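Side-chain contacts in NADH dehydrogenase (Methanothermobacter marburgensis, PDB 4R81), which probably passes electrons from NADH or NADPH to quinones through a bound flavin mononucleotide, within a flavodoxin-like fold: residues E21-E24 and A25-G29; V39-L42 and Y43-N46; K101-D105 and R106-Y110; G137-E140 and E141-E144. One frame throughout, in Å; residues are numbered along the deposited sequence. Where two conformers were deposited one is given.

Each contact is local, between adjoining pieces of one continuous run of chain, and the four follow in series without nesting or crossing. Contact 1 lies within helix 18-32, the first crossover between strands of the parallel sheet. Contact 2 closes the turn by which the chain leaves edge strand 36-41; it meets contact 1 where Leu-23 CD2 packs 4.1 Å from Val-39 CG1. Contact 3 closes the end of helix 98-107 and touches contact 2 through Leu-42 CD2, 3.7 Å from Trp-103 CD1. Contact 4 stands apart, its nearest atoms about 11 Å from contact 1, where the loop after strand 129-135 holds the flavin and starts helix 140-146.

Contact 1 of 4, residues E21-E24 and A25-G29; sequences EVLE and AFTEG
With chi1 at 57°, Thr-27 turns its OG1 between its own backbone N and carbonyl carbon, back over the preceding helical turn, while Leu-23 holds its CG anti to its backbone N (chi1 175°). The hydroxyl sits between two carbonyls, with Thr-27 OG1 3.0 Å from Glu-24 O and 3.1 Å from Leu-23 O; its single proton can go to either. Leu-23 O also takes the regular helical bond from Thr-27 N at 2.9 Å, and that bond is nearly straight at 167°. The methyl branch, Thr-27 CG2, meets Leu-23 CD1 at 4.0 Å, the two side chains crossing at a slant. This helix bridges strands 5-10 and 36-41 as a beta-alpha-beta crossover, and Leu-23 and Phe-26 pack down on Ile-8 and Ile-88 of the sheet. Along the outer side, Glu-24 OE2 and Glu-28 OE1 stay 5.4 Å apart. Glu-28 forms a salt bridge with Arg-193, and Glu-21 with Arg-185. The buried threonine therefore pays for its hydroxyl with the helix's own carbonyls and offers a methyl to the apolar side, while Glu-21 and Glu-28 find their counter-charges on helix 185-197.

Contact 2 of 4, residues V39-L42 and Y43-N46; sequences VGDL and YRMN
Asp-41 OD1 is gripped from two directions: Arg-44 N donates to it at 3.3 Å, coming from above the carboxylate plane, and a water lies 2.7 Å away, placed to donate as well, though it has other acceptors to choose from. The same water accepts from Tyr-43 N, so the carboxylate reaches two successive N-H groups, one directly and one through solvent. Asp-41 CG stands anti to the backbone N (chi1 -174°), which swings the group forward over the turn. There the aliphatic part of Arg-44 lies against it, Arg-44 CG 3.4 Å from Asp-41 OD2, without an ion pair between the two. The backbone oxygen works in parallel, Met-45 N reaching Asp-41 O at 2.9 Å, close to the line of the carbonyl. Together these bonds fit an Asx motif, and a type I turn from Tyr-43 to Asn-46 overlaps it. Met-45 folds back alongside, its SD 4.1 Å from Leu-42 CD2. Beyond the turn, Asp-41 OD2 forms a salt bridge with Arg-20, and the Tyr-43 ring receives a cation-pi contact from Lys-99 and packs on Glu-50 of the second subunit. Replacing Asp-41 with an alanine removes OD1 and OD2; Arg-44 N would probably lose this side-chain acceptor, and Arg-20 its salt-bridge partner. One carboxylate thus divides its work, OD1 tying the chain as it leaves the strand and OD2 balancing a charge on helix 18-32.

Contact 3 of 4, residues K101-D105 and R106-Y110; sequences KGWFD and RVWTY
Val-107 sets a methyl squarely on Trp-103: CG2 lies 3.7 Å from the centroid of the five-membered ring and only 7° off its normal, a CH-pi contact one helical turn apart. Trp-103 CG, anti to its backbone N (chi1 -173°), carries the indole along the helix toward Val-107 and Trp-108. The other end of that indole presents its edge to Trp-108, the six-membered rings of the two having centroids 4.9 Å apart and planes at 60°. Phe-104 comes edge-on to the same face of Trp-108, nearer its pyrrole end, with Phe-104 CD1 3.4 Å from Trp-108 NE1. The two edges share one indole face in a T-shaped aromatic cluster.

Trp-108 is positioned by the helix end. Its backbone N still donates to Phe-104 O at 3.0 Å, yet it is the first residue to leave helical geometry and the centre of an inverse gamma turn. A water donates to both Asp-105 O and Trp-108 O, bracing the exit. One turn earlier, Lys-101 NZ forms a salt bridge to Asp-105 OD1 at 2.8 Å, on its syn lone pair.

Further out, Trp-103 NE1 bonds to Glu-75 and Trp-108 NE1 to Arg-160 O, while buried Arg-106 is paired with Glu-55 and Asp-71. Lys-101 NZ bonds to the carbonyls of Trp-92 and Cys-96 of the second subunit, Asp-105 OD2 accepts from its Ala-98 N, and its Trp-93 meets Trp-108 edge-to-face; Asp-105 also touches a bound flavin. Apolar faces fill the interior, both indole N-H groups have an acceptor, and the lysine-aspartate pair probably makes burying charge at the dimer interface affordable.

Contact 4 of 4, residues G137-E140 and E141-E144; sequences GHTE and EDLE. With FMN (flavin mononucleotide), chain E.
Two carboxylates run side by side here: Glu-140 OE2 and Glu-144 OE2 are 3.8 Å apart, one turn along the helix, with their planes 36° from each other. The closeness is probably bearable because Glu-144 OE2 has a salt bridge to Arg-153, while Glu-140 has a long, weak pairing with Arg-191. The regular helix bonds begin with Leu-143 N to Thr-139 O; the next, Glu-144 N to Glu-140 O, is 2.7 Å.

Thr-139 is the N-cap of helix 140-146. Its OG1 accepts from Asp-142 N at 3.1 Å and gives its own proton to Asp-142 OD2 at 2.8 Å, meeting that oxygen from above the carboxylate plane; chi1 of 57° turns the hydroxyl back to this spot. A valine in its place would probably leave the Asp-142 N-H without its side-chain cap and the Asp-142 carboxylate without this donor, free to turn. Leu-143 tucks under the same turn, its CD2 3.8 Å from His-138 CB, and packs on Leu-91 and Ile-173.

Upstream, the loop's hydrogen bonds to the flavin come from the backbone: Gly-137 N bonds to FMN N1 at 3.1 Å and His-138 N to FMN O2 at 2.8 Å, with a bond angle of 167°. The His-138 side chain lies against O2 as well. Two N-H donors aimed at N1 and O2 are likely to favour negative charge there, as in reduced flavin.

Contact 1 of 4, residues E21-E24 and A25-G29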
loop_
_atom_site.group_PDB
_atom_site.type_symbol
_atom_site.label_atom_id
_atom_site.label_comp_id
_atom_site.label_asym_id
_atom_site.label_seq_id
_atom_site.Cartn_x
_atom_site.Cartn_y
_atom_site.Cartn_z
ATOM N N GLU A 21 -16.621 11.115 -8.826
ATOM C CA GLU A 21 -17.005 11.492 -10.179
ATOM C C GLU A 21 -16.424 10.515 -11.193
ATOM O O GLU A 21 -17.045 10.239 -12.225
ATOM C CB GLU A 21 -16.547 12.917 -10.488
ATOM C CG GLU A 21 -17.071 13.955 -9.503
ATOM C CD GLU A 21 -16.648 15.357 -9.875
ATOM O OE1 GLU A 21 -17.109 15.853 -10.920
ATOM O OE2 GLU A 21 -15.851 15.961 -9.127
ATOM N N VAL A 22 -15.232 9.999 -10.897
ATOM C CA VAL A 22 -14.607 8.987 -11.738
ATOM C C VAL A 22 -15.463 7.725 -11.758
ATOM O O VAL A 22 -15.682 7.139 -12.823
ATOM C CB VAL A 22 -13.176 8.678 -11.264
ATOM C CG1 VAL A 22 -12.629 7.415 -11.950
ATOM C CG2 VAL A 22 -12.281 9.873 -11.547
ATOM N N LEU A 23 -15.966 7.329 -10.590
ATOM C CA LEU A 23 -16.884 6.195 -10.508
ATOM C C LEU A 23 -18.125 6.449 -11.360
ATOM O O LEU A 23 -18.563 5.580 -12.113
ATOM C CB LEU A 23 -17.291 5.929 -9.056
ATOM C CG LEU A 23 -18.347 4.852 -8.796
ATOM C CD1 LEU A 23 -17.851 3.489 -9.257
ATOM C CD2 LEU A 23 -18.725 4.817 -7.319
ATOM N N GLU A 24 -18.688 7.648 -11.245
ATOM C CA GLU A 24 -19.880 7.997 -12.005
ATOM C C GLU A 24 -19.611 7.950 -13.501
ATOM O O GLU A 24 -20.438 7.454 -14.272
ATOM C CB GLU A 24 -20.381 9.388 -11.614
ATOM C CG GLU A 24 -21.617 9.830 -12.375
ATOM C CD GLU A 24 -22.859 9.018 -12.023
ATOM O OE1 GLU A 24 -22.925 8.459 -10.897
ATOM O OE2 GLU A 24 -23.774 8.944 -12.879
ATOM N N ALA A 25 -18.448 8.450 -13.914
ATOM C CA ALA A 25 -18.111 8.480 -15.339
ATOM C C ALA A 25 -17.915 7.059 -15.876
ATOM O O ALA A 25 -18.427 6.701 -16.939
ATOM C CB ALA A 25 -16.875 9.337 -15.585
ATOM N N PHE A 26 -17.204 6.243 -15.105
ATOM C CA PHE A 26 -16.962 4.846 -15.461
ATOM C C PHE A 26 -18.272 4.064 -15.583
ATOM O O PHE A 26 -18.479 3.332 -16.553
ATOM C CB PHE A 26 -16.028 4.198 -14.434
ATOM C CG PHE A 26 -15.658 2.771 -14.752
ATOM C CD1 PHE A 26 -14.889 2.462 -15.868
ATOM C CD2 PHE A 26 -16.057 1.742 -13.912
ATOM C CE1 PHE A 26 -14.544 1.143 -16.146
ATOM C CE2 PHE A 26 -15.716 0.427 -14.178
ATOM C CZ PHE A 26 -14.955 0.126 -15.297
ATOM N N THR A 27 -19.162 4.216 -14.609
ATOM C CA THR A 27 -20.439 3.514 -14.671
ATOM C C THR A 27 -21.302 3.970 -15.850
ATOM O O THR A 27 -22.020 3.167 -16.441
ATOM C CB THR A 27 -21.225 3.606 -13.347
ATOM O OG1 THR A 27 -21.441 4.979 -13.003
ATOM C CG2 THR A 27 -20.461 2.911 -12.221
ATOM N N GLU A 28 -21.224 5.253 -16.194
ATOM C CA GLU A 28 -21.933 5.769 -17.362
ATOM C C GLU A 28 -21.462 5.066 -18.631
ATOM O O GLU A 28 -22.277 4.667 -19.466
ATOM C CB GLU A 28 -21.747 7.290 -17.484
ATOM C CG GLU A 28 -22.574 7.947 -18.582
ATOM C CD GLU A 28 -22.420 9.462 -18.612
ATOM O OE1 GLU A 28 -21.710 10.015 -17.737
ATOM O OE2 GLU A 28 -23.012 10.100 -19.514
ATOM N N GLY A 29 -20.146 4.916 -18.774
ATOM C CA GLY A 29 -19.593 4.190 -19.904
ATOM C C GLY A 29 -20.017 2.730 -19.925
ATOM O O GLY A 29 -20.374 2.201 -20.980
#

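Contact 2 of 4, residues V39-L42 and Y43-N46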
loop_
_atom_site.group_PDB
_atom_site.type_symbol
_atom_site.label_atom_id
_atom_site.label_comp_id
_atom_site.label_asym_id
_atom_site.label_seq_id
_atom_site.Cartn_x
_atom_site.Cartn_y
_atom_site.Cartn_z
ATOM N N VAL A 39 -21.100 -1.996 -7.087
ATOM C CA VAL A 39 -20.054 -1.217 -6.432
ATOM C C VAL A 39 -19.835 -1.656 -4.994
ATOM O O VAL A 39 -20.782 -1.701 -4.197
ATOM C CB VAL A 39 -20.358 0.298 -6.449
ATOM C CG1 VAL A 39 -19.221 1.076 -5.777
ATOM C CG2 VAL A 39 -20.565 0.776 -7.880
ATOM N N GLY A 40 -18.580 -1.975 -4.677
ATOM C CA GLY A 40 -18.171 -2.201 -3.307
ATOM C C GLY A 40 -17.487 -0.949 -2.790
ATOM O O GLY A 40 -16.302 -0.731 -3.039
ATOM N N ASP A 41 -18.255 -0.106 -2.107
ATOM C CA ASP A 41 -17.758 1.151 -1.541
ATOM C C ASP A 41 -17.194 0.792 -0.172
ATOM O O ASP A 41 -17.927 0.732 0.824
ATOM C CB ASP A 41 -18.915 2.162 -1.429
ATOM C CG ASP A 41 -18.465 3.557 -0.982
ATOM O OD1 ASP A 41 -17.493 3.673 -0.212
ATOM O OD2 ASP A 41 -19.112 4.551 -1.390
ATOM N N LEU A 42 -15.891 0.526 -0.133
ATOM C CA LEU A 42 -15.271 -0.069 1.042
ATOM C C LEU A 42 -15.440 0.757 2.311
ATOM O O LEU A 42 -15.618 0.198 3.389
ATOM C CB LEU A 42 -13.785 -0.353 0.786
ATOM C CG LEU A 42 -13.480 -1.366 -0.325
ATOM C CD1 LEU A 42 -11.983 -1.569 -0.470
ATOM C CD2 LEU A 42 -14.167 -2.700 -0.042
ATOM N N TYR A 43 -15.396 2.082 2.191
ATOM C CA TYR A 43 -15.609 2.936 3.361
ATOM C C TYR A 43 -17.051 2.862 3.855
ATOM O O TYR A 43 -17.289 2.735 5.062
ATOM C CB TYR A 43 -15.222 4.385 3.069
ATOM C CG TYR A 43 -13.784 4.737 3.385
ATOM C CD1 TYR A 43 -13.431 5.270 4.624
ATOM C CD2 TYR A 43 -12.783 4.558 2.440
ATOM C CE1 TYR A 43 -12.120 5.605 4.914
ATOM C CE2 TYR A 43 -11.467 4.891 2.720
ATOM C CZ TYR A 43 -11.148 5.426 3.957
ATOM O OH TYR A 43 -9.849 5.768 4.244
ATOM N N ARG A 44 -18.007 2.923 2.928
ATOM C CA ARG A 44 -19.427 2.793 3.266
ATOM C C ARG A 44 -19.723 1.457 3.916
ATOM O O ARG A 44 -20.590 1.352 4.771
ATOM C CB ARG A 44 -20.309 2.906 2.020
ATOM C CG ARG A 44 -20.665 4.314 1.614
ATOM C CD ARG A 44 -22.004 4.344 0.886
ATOM N NE ARG A 44 -23.110 4.623 1.799
ATOM C CZ ARG A 44 -24.055 3.754 2.149
ATOM N NH1 ARG A 44 -24.064 2.519 1.653
ATOM N NH2 ARG A 44 -25.002 4.128 2.998
ATOM N N MET A 45 -19.008 0.433 3.478
ATOM C CA MET A 45 -19.211 -0.923 3.967
ATOM C C MET A 45 -18.632 -1.141 5.351
ATOM O O MET A 45 -18.834 -2.204 5.936
ATOM C CB MET A 45 -18.555 -1.924 3.014
ATOM C CG MET A 45 -19.228 -2.008 1.650
ATOM S SD MET A 45 -18.220 -2.882 0.434
ATOM C CE MET A 45 -17.833 -4.371 1.346
ATOM N N ASN A 46 -17.911 -0.149 5.869
ATOM C CA ASN A 46 -17.133 -0.321 7.099
ATOM C C ASN A 46 -16.196 -1.530 6.997
ATOM O O ASN A 46 -15.996 -2.271 7.960
ATOM C CB ASN A 46 -18.055 -0.439 8.321
ATOM C CG ASN A 46 -18.941 0.777 8.499
ATOM O OD1 ASN A 46 -20.160 0.712 8.313
ATOM N ND2 ASN A 46 -18.332 1.900 8.865
HETATM O O HOH W 1 -14.802 3.575 -0.247
#

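Contact 3 of 4, residues K101-D105 and R106-Y110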
loop_
_atom_site.group_PDB
_atom_site.type_symbol
_atom_site.label_atom_id
_atom_site.label_comp_id
_atom_site.label_asym_id
_atom_site.label_seq_id
_atom_site.Cartn_x
_atom_site.Cartn_y
_atom_site.Cartn_z
ATOM N N LYS A 101 -5.687 -1.445 0.237
ATOM C CA LYS A 101 -4.551 -2.338 0.460
ATOM C C LYS A 101 -4.991 -3.488 1.348
ATOM O O LYS A 101 -4.629 -4.644 1.106
ATOM C CB LYS A 101 -3.371 -1.603 1.108
ATOM C CG LYS A 101 -2.167 -2.495 1.442
ATOM C CD LYS A 101 -1.730 -3.329 0.229
ATOM C CE LYS A 101 -0.345 -3.919 0.389
ATOM N NZ LYS A 101 -0.250 -4.821 1.569
ATOM N N GLY A 102 -5.799 -3.168 2.357
ATOM C CA GLY A 102 -6.266 -4.170 3.295
ATOM C C GLY A 102 -7.236 -5.136 2.656
ATOM O O GLY A 102 -7.317 -6.296 3.065
ATOM N N TRP A 103 -7.960 -4.664 1.642
ATOM C CA TRP A 103 -8.825 -5.535 0.867
ATOM C C TRP A 103 -7.978 -6.616 0.186
ATOM O O TRP A 103 -8.314 -7.794 0.253
ATOM C CB TRP A 103 -9.612 -4.722 -0.160
ATOM C CG TRP A 103 -10.668 -5.484 -0.903
ATOM C CD1 TRP A 103 -11.978 -5.615 -0.550
ATOM C CD2 TRP A 103 -10.514 -6.194 -2.147
ATOM N NE1 TRP A 103 -12.652 -6.364 -1.488
ATOM C CE2 TRP A 103 -11.778 -6.730 -2.479
ATOM C CE3 TRP A 103 -9.432 -6.418 -3.015
ATOM C CZ2 TRP A 103 -11.990 -7.489 -3.635
ATOM C CZ3 TRP A 103 -9.644 -7.174 -4.164
ATOM C CH2 TRP A 103 -10.914 -7.699 -4.459
ATOM N N PHE A 104 -6.863 -6.236 -0.436
ATOM C CA PHE A 104 -5.980 -7.243 -1.017
ATOM C C PHE A 104 -5.452 -8.196 0.061
ATOM O O PHE A 104 -5.509 -9.422 -0.109
ATOM C CB PHE A 104 -4.816 -6.595 -1.784
ATOM C CG PHE A 104 -5.233 -5.913 -3.061
ATOM C CD1 PHE A 104 -5.665 -6.656 -4.152
ATOM C CD2 PHE A 104 -5.183 -4.532 -3.175
ATOM C CE1 PHE A 104 -6.059 -6.028 -5.326
ATOM C CE2 PHE A 104 -5.575 -3.895 -4.352
ATOM C CZ PHE A 104 -6.004 -4.646 -5.429
ATOM N N ASP A 105 -4.962 -7.641 1.171
ATOM C CA ASP A 105 -4.379 -8.454 2.248
ATOM C C ASP A 105 -5.356 -9.529 2.722
ATOM O O ASP A 105 -4.971 -10.675 2.964
ATOM C CB ASP A 105 -3.996 -7.599 3.467
ATOM C CG ASP A 105 -2.907 -6.575 3.177
ATOM O OD1 ASP A 105 -2.211 -6.688 2.146
ATOM O OD2 ASP A 105 -2.750 -5.649 4.010
ATOM N N ARG A 106 -6.625 -9.141 2.847
ATOM C CA ARG A 106 -7.649 -9.999 3.439
ATOM C C ARG A 106 -8.439 -10.845 2.442
ATOM O O ARG A 106 -8.935 -11.923 2.789
ATOM C CB ARG A 106 -8.620 -9.151 4.273
ATOM C CG ARG A 106 -7.965 -8.407 5.437
ATOM C CD ARG A 106 -9.011 -7.830 6.382
ATOM N NE ARG A 106 -9.858 -8.894 6.913
ATOM C CZ ARG A 106 -11.185 -8.942 6.810
ATOM N NH1 ARG A 106 -11.852 -7.958 6.228
ATOM N NH2 ARG A 106 -11.844 -9.980 7.313
ATOM N N VAL A 107 -8.564 -10.362 1.211
ATOM C CA VAL A 107 -9.446 -11.008 0.246
ATOM C C VAL A 107 -8.677 -11.934 -0.687
ATOM O O VAL A 107 -9.202 -12.950 -1.124
ATOM C CB VAL A 107 -10.316 -9.966 -0.514
ATOM C CG1 VAL A 107 -11.222 -10.639 -1.563
ATOM C CG2 VAL A 107 -11.157 -9.161 0.486
ATOM N N TRP A 108 -7.414 -11.615 -0.954
ATOM C CA TRP A 108 -6.600 -12.477 -1.804
ATOM C C TRP A 108 -6.035 -13.633 -0.969
ATOM O O TRP A 108 -4.849 -13.653 -0.627
ATOM C CB TRP A 108 -5.457 -11.683 -2.441
ATOM C CG TRP A 108 -5.717 -10.944 -3.769
ATOM C CD1 TRP A 108 -4.771 -10.298 -4.504
ATOM C CD2 TRP A 108 -6.961 -10.790 -4.504
ATOM N NE1 TRP A 108 -5.327 -9.749 -5.633
ATOM C CE2 TRP A 108 -6.665 -10.036 -5.662
ATOM C CE3 TRP A 108 -8.283 -11.207 -4.298
ATOM C CZ2 TRP A 108 -7.636 -9.698 -6.612
ATOM C CZ3 TRP A 108 -9.250 -10.866 -5.244
ATOM C CH2 TRP A 108 -8.918 -10.118 -6.385
ATOM N N THR A 109 -6.886 -14.603 -0.650
ATOM C CA THR A 109 -6.548 -15.646 0.324
ATOM C C THR A 109 -5.922 -16.886 -0.290
ATOM O O THR A 109 -6.116 -17.177 -1.470
ATOM C CB THR A 109 -7.794 -16.062 1.137
ATOM O OG1 THR A 109 -8.853 -16.423 0.242
ATOM C CG2 THR A 109 -8.255 -14.913 1.986
ATOM N N TYR A 110 -5.159 -17.616 0.521
ATOM C CA TYR A 110 -4.560 -18.855 0.062
ATOM C C TYR A 110 -5.667 -19.841 -0.293
ATOM O O TYR A 110 -6.628 -20.017 0.468
ATOM C CB TYR A 110 -3.628 -19.457 1.117
ATOM C CG TYR A 110 -2.918 -20.678 0.592
ATOM C CD1 TYR A 110 -3.497 -21.934 0.690
ATOM C CD2 TYR A 110 -1.687 -20.570 -0.044
ATOM C CE1 TYR A 110 -2.873 -23.046 0.184
ATOM C CE2 TYR A 110 -1.051 -21.677 -0.547
ATOM C CZ TYR A 110 -1.648 -22.915 -0.428
ATOM O OH TYR A 110 -1.026 -24.030 -0.930
HETATM O O HOH W 2 -3.548 -12.382 1.324
#

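Contact 4 of 4, residues G137-E140 and E141-E144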
loop_
_atom_site.group_PDB
_atom_site.type_symbol
_atom_site.label_atom_id
_atom_site.label_comp_id
_atom_site.label_asym_id
_atom_site.label_seq_id
_atom_site.Cartn_x
_atom_site.Cartn_y
_atom_site.Cartn_z
ATOM N N GLY A 137 -2.395 13.482 -7.903
ATOM C CA GLY A 137 -2.029 14.884 -7.932
ATOM C C GLY A 137 -0.986 15.165 -8.998
ATOM O O GLY A 137 -1.102 16.121 -9.770
ATOM N N HIS A 138 0.057 14.337 -9.039
ATOM C CA HIS A 138 1.067 14.457 -10.085
ATOM C C HIS A 138 0.482 14.111 -11.444
ATOM O O HIS A 138 -0.481 13.358 -11.541
ATOM C CB HIS A 138 2.257 13.547 -9.789
ATOM C CG HIS A 138 3.160 14.085 -8.729
ATOM N ND1 HIS A 138 3.846 15.269 -8.878
ATOM C CD2 HIS A 138 3.481 13.612 -7.503
ATOM C CE1 HIS A 138 4.557 15.500 -7.790
ATOM N NE2 HIS A 138 4.352 14.513 -6.939
ATOM N N THR A 139 1.064 14.665 -12.500
ATOM C CA THR A 139 0.671 14.262 -13.840
ATOM C C THR A 139 1.241 12.879 -14.126
ATOM O O THR A 139 2.231 12.466 -13.512
ATOM C CB THR A 139 1.176 15.245 -14.900
ATOM O OG1 THR A 139 2.602 15.355 -14.810
ATOM C CG2 THR A 139 0.545 16.614 -14.691
ATOM N N GLU A 140 0.618 12.163 -15.056
ATOM C CA GLU A 140 1.116 10.854 -15.444
ATOM C C GLU A 140 2.514 11.015 -16.020
ATOM O O GLU A 140 3.367 10.149 -15.848
ATOM C CB GLU A 140 0.193 10.205 -16.472
ATOM C CG GLU A 140 0.650 8.825 -16.906
ATOM C CD GLU A 140 -0.313 8.170 -17.864
ATOM O OE1 GLU A 140 -1.143 8.892 -18.466
ATOM O OE2 GLU A 140 -0.243 6.930 -18.010
ATOM N N GLU A 141 2.749 12.143 -16.681
ATOM C CA GLU A 141 4.058 12.437 -17.251
ATOM C C GLU A 141 5.142 12.474 -16.170
ATOM O O GLU A 141 6.212 11.882 -16.323
ATOM C CB GLU A 141 4.018 13.765 -18.014
ATOM C CG GLU A 141 5.318 14.123 -18.721
ATOM C CD GLU A 141 5.905 15.444 -18.252
ATOM O OE1 GLU A 141 5.751 16.457 -18.969
ATOM O OE2 GLU A 141 6.528 15.472 -17.170
ATOM N N ASP A 142 4.857 13.176 -15.079
ATOM C CA ASP A 142 5.801 13.271 -13.974
ATOM C C ASP A 142 5.988 11.920 -13.290
ATOM O O ASP A 142 7.100 11.569 -12.908
ATOM C CB ASP A 142 5.361 14.343 -12.975
ATOM C CG ASP A 142 5.550 15.750 -13.516
ATOM O OD1 ASP A 142 6.624 16.031 -14.091
ATOM O OD2 ASP A 142 4.623 16.574 -13.375
ATOM N N LEU A 143 4.909 11.158 -13.153
ATOM C CA LEU A 143 4.997 9.822 -12.556
ATOM C C LEU A 143 5.741 8.825 -13.450
ATOM O O LEU A 143 6.468 7.964 -12.950
ATOM C CB LEU A 143 3.606 9.280 -12.207
ATOM C CG LEU A 143 2.819 10.015 -11.118
ATOM C CD1 LEU A 143 1.433 9.407 -11.007
ATOM C CD2 LEU A 143 3.533 9.969 -9.769
ATOM N N GLU A 144 5.550 8.931 -14.766
ATOM C CA GLU A 144 6.309 8.109 -15.708
ATOM C C GLU A 144 7.779 8.481 -15.608
ATOM O O GLU A 144 8.658 7.614 -15.608
ATOM C CB GLU A 144 5.821 8.317 -17.147
ATOM C CG GLU A 144 4.443 7.742 -17.444
ATOM C CD GLU A 144 4.413 6.223 -17.522
ATOM O OE1 GLU A 144 5.481 5.585 -17.460
ATOM O OE2 GLU A 144 3.301 5.663 -17.653
HETATM N N1 FMN E . -0.678 12.473 -5.490
HETATM C C2 FMN E . 0.386 11.894 -6.154
HETATM O O2 FMN E . 0.578 12.150 -7.336
HETATM N N3 FMN E . 1.234 11.023 -5.498
HETATM C C4 FMN E . 1.025 10.722 -4.170
HETATM O O4 FMN E . 1.785 9.938 -3.610
HETATM C C4A FMN E . -0.042 11.301 -3.485
HETATM N N5 FMN E . -0.265 11.029 -2.150
HETATM C C5A FMN E . -1.338 11.599 -1.495
HETATM C C6 FMN E . -1.566 11.306 -0.151
HETATM C C7 FMN E . -2.639 11.882 0.524
HETATM C C7M FMN E . -2.897 11.551 1.965
HETATM C C8 FMN E . -3.493 12.756 -0.149
HETATM C C8M FMN E . -4.653 13.391 0.569
HETATM C C9 FMN E . -3.252 13.053 -1.488
HETATM C C9A FMN E . -2.181 12.476 -2.169
HETATM N N10 FMN E . -1.943 12.764 -3.503
HETATM C C10 FMN E . -0.888 12.177 -4.159
HETATM C "C1'" FMN E . -2.851 13.674 -4.266
HETATM C "C2'" FMN E . -4.098 12.830 -4.567
HETATM O "O2'" FMN E . -3.827 11.770 -5.464
HETATM C "C3'" FMN E . -5.249 13.707 -5.029
HETATM O "O3'" FMN E . -5.684 14.432 -3.889
HETATM C "C4'" FMN E . -6.398 12.863 -5.566
HETATM O "O4'" FMN E . -6.052 12.216 -6.772
HETATM C "C5'" FMN E . -7.647 13.697 -5.802
HETATM O "O5'" FMN E . -8.702 12.786 -6.002
HETATM P P FMN E . -9.869 12.710 -4.903
HETATM O O1P FMN E . -10.610 14.034 -4.938
HETATM O O2P FMN E . -10.813 11.584 -5.245
HETATM O O3P FMN E . -9.240 12.524 -3.544
#